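Local coordinates for hypothetical protein Atu0120 (Agrobacterium tumefaciens, PDB 2I6H) that is of unknown function, an all-helical bacterial protein of the DUF924 family whose crystal structure contains bound calcium ions, at residues A[88-93]-A[108-113]; A[82-87]-A[132-137]; A[178-183]-A[192-197]; A[143-148]-A[172-177]. All coordinates share one frame; numbering follows the deposited sequence.

Contact 1: residues A[88-93]-A[108-113]; sequences LLLDQF and DPLARF
Leu90 and Ala111 meet where helices 80-97 and 108-120 come together, their CA atoms 5.3 Å apart. Both CA-CB bonds point across the interface, and Leu90 CB stands 3.8 Å from Ala111 CB, so the small methyl of the alanine lets the two backbones draw in at this level. With its CG anti to the carbonyl carbon (chi1 -63°), Leu90 turns its branch away from Ala111 and along the flank of Leu110. There the two leucines cross obliquely, Leu90 CD1 lying 3.8 Å from Leu110 CD2, and Ala68 of helix 51-69 also packs against Leu90. The other flank is polar. Asp91 brings its CB beside Ala111, while its carboxylate turns toward that of Asp108, the two OD1 atoms 4.3 Å apart. A water sits between them and donates to both, at 2.6 Å to Asp91 OD1 and in a weak bond to Asp108 OD1. Two negative groups so close would probably repel, yet each has another partner: His141 bonds to Asp91 OD1, and Arg95 forms a salt bridge with Asp108 OD2. Asp91 OD2 in turn accepts from Gln92 NE2 at 2.9 Å, on its anti side. The short segment axes approach to 8.4 Å at 129°, an inclined antiparallel helix pair within a buried all-helical core, apolar along one side and water-bridged along the other.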
# COMPACT_ATOMS: atom_id res chain seq x y z
N LEU A 88 -11.89 -5.89 -13.19
CA LEU A 88 -11.08 -4.82 -13.80
C LEU A 88 -11.97 -3.90 -14.61
O LEU A 88 -11.83 -2.66 -14.57
CB LEU A 88 -9.98 -5.42 -14.65
CG LEU A 88 -8.98 -6.23 -13.83
CD1 LEU A 88 -7.94 -6.81 -14.82
CD2 LEU A 88 -8.31 -5.41 -12.73
N LEU A 89 -12.95 -4.47 -15.31
CA LEU A 89 -13.89 -3.63 -16.07
C LEU A 89 -14.91 -2.84 -15.22
O LEU A 89 -15.30 -1.71 -15.59
CB LEU A 89 -14.67 -4.51 -17.02
CG LEU A 89 -13.84 -5.11 -18.17
CD1 LEU A 89 -14.75 -6.04 -18.95
CD2 LEU A 89 -13.28 -3.96 -19.10
N LEU A 90 -15.36 -3.45 -14.11
CA LEU A 90 -16.51 -2.89 -13.38
C LEU A 90 -16.16 -2.14 -12.10
O LEU A 90 -16.95 -1.31 -11.63
CB LEU A 90 -17.57 -3.96 -13.10
CG LEU A 90 -18.19 -4.57 -14.37
CD1 LEU A 90 -19.02 -5.75 -13.99
CD2 LEU A 90 -19.02 -3.50 -15.15
N ASP A 91 -14.96 -2.40 -11.58
CA ASP A 91 -14.45 -1.74 -10.39
C ASP A 91 -13.26 -0.81 -10.69
O ASP A 91 -13.20 0.30 -10.16
CB ASP A 91 -14.05 -2.79 -9.32
CG ASP A 91 -13.53 -2.14 -8.03
OD1 ASP A 91 -14.36 -1.63 -7.22
OD2 ASP A 91 -12.29 -2.10 -7.86
N GLN A 92 -12.32 -1.28 -11.50
CA GLN A 92 -11.13 -0.46 -11.80
C GLN A 92 -11.33 0.56 -12.93
O GLN A 92 -11.08 1.77 -12.74
CB GLN A 92 -9.92 -1.35 -12.09
CG GLN A 92 -9.48 -2.14 -10.88
CD GLN A 92 -8.95 -1.23 -9.81
OE1 GLN A 92 -7.89 -0.65 -9.97
NE2 GLN A 92 -9.72 -1.07 -8.70
N PHE A 93 -11.78 0.07 -14.07
CA PHE A 93 -12.01 0.93 -15.26
C PHE A 93 -12.72 2.27 -14.94
O PHE A 93 -12.24 3.34 -15.36
CB PHE A 93 -12.75 0.14 -16.36
CG PHE A 93 -12.92 0.91 -17.65
CD1 PHE A 93 -11.99 0.71 -18.72
CD2 PHE A 93 -13.96 1.84 -17.80
CE1 PHE A 93 -12.13 1.43 -19.93
CE2 PHE A 93 -14.11 2.56 -19.01
CZ PHE A 93 -13.18 2.36 -20.09
N ASP A 108 -20.59 -0.11 -9.49
CA ASP A 108 -20.06 -0.69 -8.24
C ASP A 108 -20.99 -1.80 -7.70
O ASP A 108 -20.48 -2.86 -7.28
CB ASP A 108 -19.78 0.35 -7.18
CG ASP A 108 -18.49 1.15 -7.46
OD1 ASP A 108 -17.71 0.80 -8.38
OD2 ASP A 108 -18.22 2.14 -6.72
N PRO A 109 -22.31 -1.57 -7.65
CA PRO A 109 -23.19 -2.66 -7.17
C PRO A 109 -23.03 -3.93 -8.02
O PRO A 109 -23.00 -5.06 -7.47
CB PRO A 109 -24.62 -2.07 -7.32
CG PRO A 109 -24.40 -0.60 -7.15
CD PRO A 109 -23.08 -0.31 -7.89
N LEU A 110 -22.89 -3.77 -9.33
CA LEU A 110 -22.66 -4.94 -10.21
C LEU A 110 -21.32 -5.61 -9.92
O LEU A 110 -21.24 -6.85 -9.87
CB LEU A 110 -22.72 -4.53 -11.69
CG LEU A 110 -22.68 -5.66 -12.73
CD1 LEU A 110 -23.76 -6.77 -12.43
CD2 LEU A 110 -22.78 -5.08 -14.20
N ALA A 111 -20.27 -4.81 -9.75
CA ALA A 111 -18.93 -5.36 -9.41
C ALA A 111 -18.99 -6.19 -8.13
O ALA A 111 -18.42 -7.29 -8.09
CB ALA A 111 -17.92 -4.26 -9.30
N ARG A 112 -19.69 -5.68 -7.12
CA ARG A 112 -19.80 -6.34 -5.83
C ARG A 112 -20.55 -7.65 -5.96
O ARG A 112 -20.18 -8.67 -5.36
CB ARG A 112 -20.60 -5.47 -4.88
CG ARG A 112 -19.82 -4.38 -4.29
CD ARG A 112 -20.40 -4.08 -2.92
NE ARG A 112 -21.79 -3.62 -3.00
CZ ARG A 112 -22.17 -2.48 -3.56
NH1 ARG A 112 -21.28 -1.70 -4.13
NH2 ARG A 112 -23.45 -2.13 -3.57
N PHE A 113 -21.63 -7.63 -6.74
CA PHE A 113 -22.47 -8.80 -6.97
C PHE A 113 -21.59 -9.88 -7.65
O PHE A 113 -21.56 -11.08 -7.23
CB PHE A 113 -23.63 -8.41 -7.90
CG PHE A 113 -24.43 -9.57 -8.38
CD1 PHE A 113 -25.27 -10.26 -7.50
CD2 PHE A 113 -24.30 -10.03 -9.67
CE1 PHE A 113 -26.02 -11.39 -7.95
CE2 PHE A 113 -25.03 -11.14 -10.14
CZ PHE A 113 -25.88 -11.83 -9.26
O HOH W 1 -16.98 -1.71 -7.21

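Contact 2: residues A[82-87]-A[132-137]; sequences SSLALM and RVFFYL
The ring of Phe135 is the bump of this contact, and the surface of helix 80-97 between Ser83, Leu84 and Met87 is the hollow that receives it. The tip of the ring goes deepest: Phe135 CZ comes within 3.4 Å of the backbone N of Leu84 and 3.8 Å from Leu84 CB. Ser83 borders the ring at its edge, with Ser83 CB near the ring plane and 3.8 Å from Phe135 CE1, while its hydroxyl turns to the carbonyls of Trp76 and Gly79. Met87, a selenomethionine, forms the remaining wall. Its CG touches Phe135 CD1, the side chain crosses the phenylalanine at about a right angle, and the bend at chi2 (-61°) leaves Met87 SE 5.2 Å from the Phe135 ring centroid, in an oblique Met-aromatic contact. A second, shallower fit lies alongside. Leu84 CG is anti to the backbone N (chi1 175°), which carries Leu84 CD1 across to Phe134 CB at 3.7 Å. The Phe134 ring then leads away from the segment toward Trp38 and Trp46, meeting each edge-to-face. Between the two aromatic residues the carbonyl of Phe134 faces the helix, Phe134 O 3.4 Å from Met87 CB. Segment 132-137, which joins helices 129-132 and 137-140, thus lies along helix 80-97, while helix 108-120 packs on both Met87, through Phe114 and Ala115, and Phe135, through Ala118.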
# COMPACT_ATOMS: atom_id res chain seq x y z
N SER A 82 -11.17 -14.76 -16.26
CA SER A 82 -12.24 -13.98 -16.88
C SER A 82 -13.07 -13.25 -15.81
O SER A 82 -13.55 -12.14 -16.05
CB SER A 82 -13.13 -14.84 -17.83
OG SER A 82 -13.65 -15.97 -17.16
N SER A 83 -13.21 -13.85 -14.62
CA SER A 83 -13.90 -13.13 -13.53
C SER A 83 -13.03 -11.96 -13.05
O SER A 83 -13.56 -10.90 -12.75
CB SER A 83 -14.24 -14.02 -12.35
OG SER A 83 -15.28 -14.93 -12.68
N LEU A 84 -11.72 -12.18 -12.97
CA LEU A 84 -10.79 -11.06 -12.72
C LEU A 84 -11.01 -9.92 -13.74
O LEU A 84 -11.05 -8.74 -13.37
CB LEU A 84 -9.31 -11.56 -12.76
CG LEU A 84 -8.21 -10.47 -12.64
CD1 LEU A 84 -8.44 -9.62 -11.35
CD2 LEU A 84 -6.79 -11.06 -12.66
N ALA A 85 -11.12 -10.26 -15.03
CA ALA A 85 -11.41 -9.27 -16.06
C ALA A 85 -12.69 -8.48 -15.74
O ALA A 85 -12.72 -7.26 -15.95
CB ALA A 85 -11.52 -9.93 -17.45
N LEU A 86 -13.74 -9.17 -15.28
CA LEU A 86 -14.97 -8.47 -14.84
C LEU A 86 -14.67 -7.43 -13.74
O LEU A 86 -15.20 -6.31 -13.80
CB LEU A 86 -16.03 -9.45 -14.35
CG LEU A 86 -16.69 -10.33 -15.43
CD1 LEU A 86 -17.68 -11.28 -14.75
CD2 LEU A 86 -17.41 -9.43 -16.51
N MSE A 87 -13.85 -7.79 -12.76
CA MSE A 87 -13.50 -6.88 -11.67
C MSE A 87 -12.80 -5.64 -12.26
O MSE A 87 -13.11 -4.49 -11.90
CB MSE A 87 -12.51 -7.53 -10.69
CG MSE A 87 -12.93 -8.79 -10.05
SE MSE A 87 -14.58 -8.51 -8.95
CE MSE A 87 -15.85 -9.18 -10.22
N ARG A 132 -5.05 -11.08 -6.46
CA ARG A 132 -6.18 -11.42 -5.60
C ARG A 132 -6.99 -10.21 -5.11
O ARG A 132 -8.23 -10.26 -5.03
CB ARG A 132 -5.60 -12.20 -4.42
CG ARG A 132 -6.54 -13.03 -3.67
CD ARG A 132 -5.75 -14.21 -3.00
NE ARG A 132 -5.21 -15.21 -3.94
CZ ARG A 132 -4.21 -16.05 -3.66
NH1 ARG A 132 -3.61 -15.99 -2.48
NH2 ARG A 132 -3.80 -16.95 -4.53
N VAL A 133 -6.28 -9.15 -4.74
CA VAL A 133 -6.93 -7.96 -4.18
C VAL A 133 -8.03 -7.37 -5.10
O VAL A 133 -8.96 -6.71 -4.63
CB VAL A 133 -5.91 -6.88 -3.75
CG1 VAL A 133 -5.27 -6.26 -4.96
CG2 VAL A 133 -6.62 -5.81 -2.82
N PHE A 134 -7.89 -7.57 -6.41
CA PHE A 134 -8.94 -7.05 -7.34
C PHE A 134 -10.34 -7.65 -7.18
O PHE A 134 -11.34 -7.01 -7.57
CB PHE A 134 -8.40 -7.01 -8.78
CG PHE A 134 -7.17 -6.17 -8.86
CD1 PHE A 134 -7.29 -4.78 -8.75
CD2 PHE A 134 -5.87 -6.74 -8.85
CE1 PHE A 134 -6.18 -3.93 -8.73
CE2 PHE A 134 -4.71 -5.89 -8.82
CZ PHE A 134 -4.88 -4.49 -8.76
N PHE A 135 -10.42 -8.87 -6.61
CA PHE A 135 -11.70 -9.46 -6.22
C PHE A 135 -12.24 -8.84 -4.91
O PHE A 135 -13.41 -9.02 -4.59
CB PHE A 135 -11.55 -11.00 -6.02
CG PHE A 135 -11.35 -11.74 -7.30
CD1 PHE A 135 -12.43 -12.01 -8.15
CD2 PHE A 135 -10.07 -12.15 -7.68
CE1 PHE A 135 -12.24 -12.72 -9.39
CE2 PHE A 135 -9.87 -12.88 -8.89
CZ PHE A 135 -10.97 -13.15 -9.75
N TYR A 136 -11.40 -8.13 -4.16
CA TYR A 136 -11.79 -7.65 -2.81
C TYR A 136 -12.10 -6.15 -2.81
O TYR A 136 -12.89 -5.65 -1.99
CB TYR A 136 -10.65 -7.95 -1.80
CG TYR A 136 -10.22 -9.41 -1.79
CD1 TYR A 136 -11.09 -10.45 -2.20
CD2 TYR A 136 -8.94 -9.75 -1.31
CE1 TYR A 136 -10.65 -11.81 -2.15
CE2 TYR A 136 -8.50 -11.08 -1.26
CZ TYR A 136 -9.36 -12.09 -1.67
OH TYR A 136 -8.92 -13.41 -1.62
N LEU A 137 -11.47 -5.43 -3.74
CA LEU A 137 -11.65 -3.99 -3.82
C LEU A 137 -13.14 -3.56 -3.95
O LEU A 137 -13.50 -2.52 -3.38
CB LEU A 137 -10.77 -3.36 -4.93
CG LEU A 137 -9.26 -3.42 -4.61
CD1 LEU A 137 -8.48 -2.92 -5.82
CD2 LEU A 137 -8.96 -2.53 -3.40

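Contact 3: residues A[178-183]-A[192-197]; sequences RFPHRN and PEERQY
Glu194 reaches from the first turn of helix 192-199 into the loop 178-183, where Arg178, Pro180 and Asn183 receive it. Glu194 CB lies 4.1 Å from Pro180 CB, at the start of an apolar passage. Glu194 CG follows, packed 3.6 Å from Pro180 CG, the proline ring lying across the glutamate chain at about a right angle. The chain stays extended beyond CG (chi2 178°), which carries the carboxylate past the proline to the guanidinium of Arg178. This group grips it side-on with two nitrogens, one to each oxygen: Arg178 NE donates to Glu194 OE2 at 2.8 Å and Arg178 NH2 to Glu194 OE1 at 2.9 Å. Both bonds are nearly straight and use syn lone pairs, and the two flat groups are only 28° from coplanar. Glu194 OE1 takes a further bond from Asn183 ND2, 3.0 Å away, which comes from above the carboxylate plane. Thr191 N also donates to OE1. Tyr197 also packs on this proline, Tyr197 CE2 3.9 Å from Pro180 CG, the atom that Glu194 CG meets, and holds its OH near His181 CD2. The largely buried carboxylate is therefore held by two in-plane nitrogens of one arginine, by an amide from above and by the Thr191 N-H, an arrangement that fixes its rotation and probably stabilises its negative charge while tying the C-terminal helix to the loop.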
# COMPACT_ATOMS: atom_id res chain seq x y z
N ARG A 178 -20.84 6.15 4.79
CA ARG A 178 -20.57 6.45 3.38
C ARG A 178 -19.23 7.17 3.26
O ARG A 178 -18.60 7.53 4.28
CB ARG A 178 -21.71 7.35 2.83
CG ARG A 178 -21.77 8.72 3.50
CD ARG A 178 -23.07 9.47 3.12
NE ARG A 178 -23.08 10.84 3.65
CZ ARG A 178 -24.07 11.71 3.41
NH1 ARG A 178 -25.13 11.34 2.70
NH2 ARG A 178 -24.00 12.94 3.88
N PHE A 179 -18.80 7.43 2.02
CA PHE A 179 -17.56 8.15 1.76
C PHE A 179 -17.91 9.60 1.50
O PHE A 179 -18.47 9.92 0.43
CB PHE A 179 -16.84 7.55 0.56
CG PHE A 179 -16.30 6.18 0.82
CD1 PHE A 179 -15.18 6.00 1.65
CD2 PHE A 179 -16.92 5.07 0.25
CE1 PHE A 179 -14.70 4.68 1.90
CE2 PHE A 179 -16.45 3.77 0.49
CZ PHE A 179 -15.35 3.58 1.30
N PRO A 180 -17.63 10.48 2.47
CA PRO A 180 -17.97 11.90 2.32
C PRO A 180 -17.31 12.54 1.13
O PRO A 180 -17.88 13.50 0.60
CB PRO A 180 -17.42 12.52 3.62
CG PRO A 180 -17.54 11.44 4.58
CD PRO A 180 -17.04 10.24 3.80
N HIS A 181 -16.14 12.04 0.69
CA HIS A 181 -15.50 12.58 -0.52
C HIS A 181 -16.41 12.49 -1.77
O HIS A 181 -16.20 13.23 -2.73
CB HIS A 181 -14.14 11.92 -0.79
CG HIS A 181 -13.00 12.53 -0.02
ND1 HIS A 181 -12.50 13.80 -0.29
CD2 HIS A 181 -12.25 12.05 1.01
CE1 HIS A 181 -11.50 14.06 0.53
NE2 HIS A 181 -11.33 13.02 1.33
N ARG A 182 -17.41 11.60 -1.75
CA ARG A 182 -18.31 11.44 -2.91
C ARG A 182 -19.50 12.41 -2.91
O ARG A 182 -20.27 12.43 -3.88
CB ARG A 182 -18.88 10.02 -2.94
CG ARG A 182 -17.80 8.95 -3.02
CD ARG A 182 -18.45 7.57 -3.14
NE ARG A 182 -17.46 6.50 -3.09
CZ ARG A 182 -17.78 5.21 -3.26
NH1 ARG A 182 -19.05 4.87 -3.49
NH2 ARG A 182 -16.84 4.27 -3.22
N ASN A 183 -19.67 13.14 -1.82
CA ASN A 183 -20.90 13.95 -1.60
C ASN A 183 -21.16 14.97 -2.70
O ASN A 183 -22.31 15.11 -3.16
CB ASN A 183 -20.87 14.65 -0.23
CG ASN A 183 -21.02 13.69 0.91
OD1 ASN A 183 -21.25 12.49 0.69
ND2 ASN A 183 -20.89 14.21 2.14
N PRO A 192 -22.18 18.33 9.32
CA PRO A 192 -21.12 19.06 10.02
C PRO A 192 -19.85 18.23 10.29
O PRO A 192 -18.74 18.71 10.04
CB PRO A 192 -21.78 19.47 11.35
CG PRO A 192 -23.25 19.60 11.00
CD PRO A 192 -23.51 18.50 9.96
N GLU A 193 -20.01 17.01 10.80
CA GLU A 193 -18.85 16.14 11.07
C GLU A 193 -18.10 15.70 9.81
O GLU A 193 -16.88 15.63 9.80
CB GLU A 193 -19.21 14.93 11.96
CG GLU A 193 -20.64 14.37 11.75
CD GLU A 193 -21.73 15.26 12.49
OE1 GLU A 193 -21.63 15.42 13.78
OE2 GLU A 193 -22.68 15.78 11.79
N GLU A 194 -18.85 15.39 8.76
CA GLU A 194 -18.24 15.15 7.46
C GLU A 194 -17.50 16.39 6.96
O GLU A 194 -16.39 16.29 6.45
CB GLU A 194 -19.30 14.73 6.46
CG GLU A 194 -19.81 13.32 6.67
CD GLU A 194 -20.91 12.95 5.68
OE1 GLU A 194 -21.46 13.87 5.03
OE2 GLU A 194 -21.23 11.74 5.58
N ARG A 195 -18.09 17.57 7.14
CA ARG A 195 -17.45 18.77 6.64
C ARG A 195 -16.10 18.92 7.33
O ARG A 195 -15.09 19.15 6.68
CB ARG A 195 -18.36 19.98 6.83
CG ARG A 195 -17.80 21.32 6.39
CD ARG A 195 -18.93 22.21 5.91
NE ARG A 195 -19.67 21.53 4.83
CZ ARG A 195 -20.23 22.15 3.79
NH1 ARG A 195 -20.87 21.43 2.88
NH2 ARG A 195 -20.14 23.47 3.65
N GLN A 196 -16.12 18.73 8.65
CA GLN A 196 -14.93 18.72 9.51
C GLN A 196 -13.85 17.77 8.97
O GLN A 196 -12.70 18.17 8.78
CB GLN A 196 -15.35 18.29 10.91
CG GLN A 196 -14.56 18.91 12.03
CD GLN A 196 -15.45 19.33 13.21
OE1 GLN A 196 -16.19 18.51 13.79
NE2 GLN A 196 -15.40 20.61 13.55
N TYR A 197 -14.26 16.52 8.74
CA TYR A 197 -13.39 15.47 8.23
C TYR A 197 -12.75 15.85 6.88
O TYR A 197 -11.54 15.68 6.69
CB TYR A 197 -14.19 14.17 8.12
CG TYR A 197 -13.64 13.13 7.17
CD1 TYR A 197 -12.63 12.24 7.57
CD2 TYR A 197 -14.15 13.01 5.87
CE1 TYR A 197 -12.14 11.27 6.68
CE2 TYR A 197 -13.67 12.04 4.99
CZ TYR A 197 -12.67 11.17 5.40
OH TYR A 197 -12.20 10.23 4.51

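Contact 4: residues A[143-148]-A[172-177]; sequences EDIAAQ and IVERFG
Val173 has CG1 anti to its backbone N (chi1 173°) and CG2 anti to the carbonyl carbon, a choice that spreads both methyls over the start of helix 145-155. Val173 CG1 stands 3.8 Å from Asp144 N and 4.1 Å from Ile145 CG1. Val173 CG2 lies against the amide end of Gln148, 3.8 Å from Gln148 NE2. Gln148 is folded to suit: Gln148 CG, anti to its carbonyl carbon (chi1 -67°), lies 3.8 Å from Val173 CB, and the bend at chi2 then turns the amide nitrogen to the carbonyls of Ser140 and Ala142. The valine side chain thus packs between Asp144, Ile145 and Gln148. The two segments form the open end of a helical hairpin, helix 145-155 beginning beside the place where helix 160-176 finishes. Asp144 is the N-cap of the first helix, and in the conformer described Asp144 OD2 accepts from Ala147 N at 3.0 Å. Gly177, with positive phi, is the residue at which the chain leaves the second. A water links these ends, donating to Gly177 O at 2.6 Å and, in a weak bond, to Glu143 O. Farther out, in one of two conformers of the glutamate, Ile145 CG2 rests 3.9 Å from Glu174 OE2, the two side chains crossing at about a right angle; Glu174 is there held by a salt bridge to Arg170 and a bond from Gln149. Glu143 directs its carboxylate away from the hairpin, where Arg188 forms a salt bridge with OE1 and the backbone N of Phe179 donates to OE2.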
# COMPACT_ATOMS: atom_id res chain seq x y z
N GLU A 143 -20.47 1.39 0.12
CA GLU A 143 -20.88 2.17 1.29
C GLU A 143 -21.83 1.33 2.15
O GLU A 143 -23.01 1.63 2.22
CB GLU A 143 -21.51 3.49 0.85
CG GLU A 143 -20.52 4.38 0.14
CD GLU A 143 -21.08 5.76 -0.23
OE1 GLU A 143 -22.26 5.88 -0.68
OE2 GLU A 143 -20.31 6.74 -0.10
N ASP A 144 -21.31 0.26 2.74
CA ASP A 144 -22.08 -0.56 3.68
C ASP A 144 -21.14 -1.38 4.51
O ASP A 144 -20.09 -1.84 4.10
CB ASP A 144 -23.15 -1.46 3.04
CG ASP A 144 -22.56 -2.59 2.23
OD1 ASP A 144 -22.18 -2.32 1.07
OD2 ASP A 144 -22.48 -3.73 2.73
N ILE A 145 -21.52 -1.45 5.78
CA ILE A 145 -20.68 -2.02 6.81
C ILE A 145 -20.36 -3.48 6.59
O ILE A 145 -19.22 -3.89 6.79
CB ILE A 145 -21.31 -1.71 8.20
CG1 ILE A 145 -21.36 -0.19 8.36
CG2 ILE A 145 -20.60 -2.43 9.32
CD1 ILE A 145 -22.44 0.32 9.30
N ALA A 146 -21.36 -4.26 6.15
CA ALA A 146 -21.12 -5.70 5.91
C ALA A 146 -19.99 -5.87 4.89
O ALA A 146 -19.07 -6.67 5.11
CB ALA A 146 -22.37 -6.38 5.39
N ALA A 147 -20.08 -5.13 3.78
CA ALA A 147 -19.07 -5.19 2.72
C ALA A 147 -17.70 -4.82 3.26
O ALA A 147 -16.69 -5.48 2.97
CB ALA A 147 -19.44 -4.25 1.60
N GLN A 148 -17.64 -3.79 4.08
CA GLN A 148 -16.34 -3.37 4.63
C GLN A 148 -15.70 -4.42 5.52
O GLN A 148 -14.49 -4.64 5.47
CB GLN A 148 -16.50 -2.06 5.41
CG GLN A 148 -16.86 -0.86 4.50
CD GLN A 148 -15.76 -0.52 3.51
OE1 GLN A 148 -14.57 -0.68 3.80
NE2 GLN A 148 -16.15 -0.03 2.35
N ILE A 172 -13.83 4.83 7.56
CA ILE A 172 -14.65 5.92 7.04
C ILE A 172 -16.13 5.52 7.04
O ILE A 172 -17.00 6.28 7.49
CB ILE A 172 -14.18 6.37 5.63
CG1 ILE A 172 -12.70 6.77 5.65
CG2 ILE A 172 -15.03 7.52 5.11
CD1 ILE A 172 -12.08 6.82 4.25
N VAL A 173 -16.41 4.33 6.51
CA VAL A 173 -17.78 3.84 6.42
C VAL A 173 -18.39 3.59 7.81
O VAL A 173 -19.57 3.89 8.04
CB VAL A 173 -17.89 2.62 5.49
CG1 VAL A 173 -19.30 1.99 5.51
CG2 VAL A 173 -17.57 3.05 4.05
N GLU A 174 -17.62 3.03 8.75
CA GLU A 174 -18.19 2.79 10.07
C GLU A 174 -18.47 4.12 10.79
O GLU A 174 -19.37 4.22 11.60
CB GLU A 174 -17.36 1.77 10.87
CG GLU A 174 -17.57 0.33 10.35
CD GLU A 174 -16.78 -0.72 11.13
OE1 GLU A 174 -15.71 -0.39 11.66
OE2 GLU A 174 -17.21 -1.89 11.20
N ARG A 175 -17.72 5.17 10.41
CA ARG A 175 -17.87 6.48 11.02
C ARG A 175 -19.03 7.29 10.40
O ARG A 175 -19.80 7.91 11.13
CB ARG A 175 -16.55 7.24 10.93
CG ARG A 175 -16.59 8.66 11.44
CD ARG A 175 -15.19 9.13 11.80
NE ARG A 175 -15.18 10.55 12.11
CZ ARG A 175 -14.18 11.39 11.86
NH1 ARG A 175 -13.05 10.95 11.27
NH2 ARG A 175 -14.30 12.67 12.19
N PHE A 176 -19.17 7.24 9.09
CA PHE A 176 -20.14 8.10 8.38
C PHE A 176 -21.28 7.36 7.70
O PHE A 176 -22.27 8.01 7.25
CB PHE A 176 -19.40 8.97 7.35
CG PHE A 176 -18.40 9.88 7.97
CD1 PHE A 176 -18.80 10.87 8.89
CD2 PHE A 176 -17.03 9.76 7.66
CE1 PHE A 176 -17.87 11.73 9.49
CE2 PHE A 176 -16.09 10.62 8.25
CZ PHE A 176 -16.51 11.61 9.16
N GLY A 177 -21.12 6.05 7.54
CA GLY A 177 -22.04 5.25 6.72
C GLY A 177 -21.85 5.39 5.20
O GLY A 177 -22.56 4.75 4.41
O HOH W 2 -24.19 2.88 5.10

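Contacts 1 and 2 belong to the buried core and share helix 80-97: residues 82-87 meet the loop 132-137 and residues 88-93 meet helix 108-120, which also touches the former. Their centres are 8 Å apart, and they touch where Leu137 meets Asp91 and Gln92. Contacts 3 and 4 lie farther out, their centres about 21 and 16 Å from the centre of the chain, and are only partly buried. They join through Phe179 N and Glu143 OE2 and through Glu194 on Phe176. Contact 2 is mainly aromatic and apolar, contact 1 adds a water-bridged acidic pair, contact 4 combines valine packing with a water link, and contact 3 alone has a salt bridge directly across its segments.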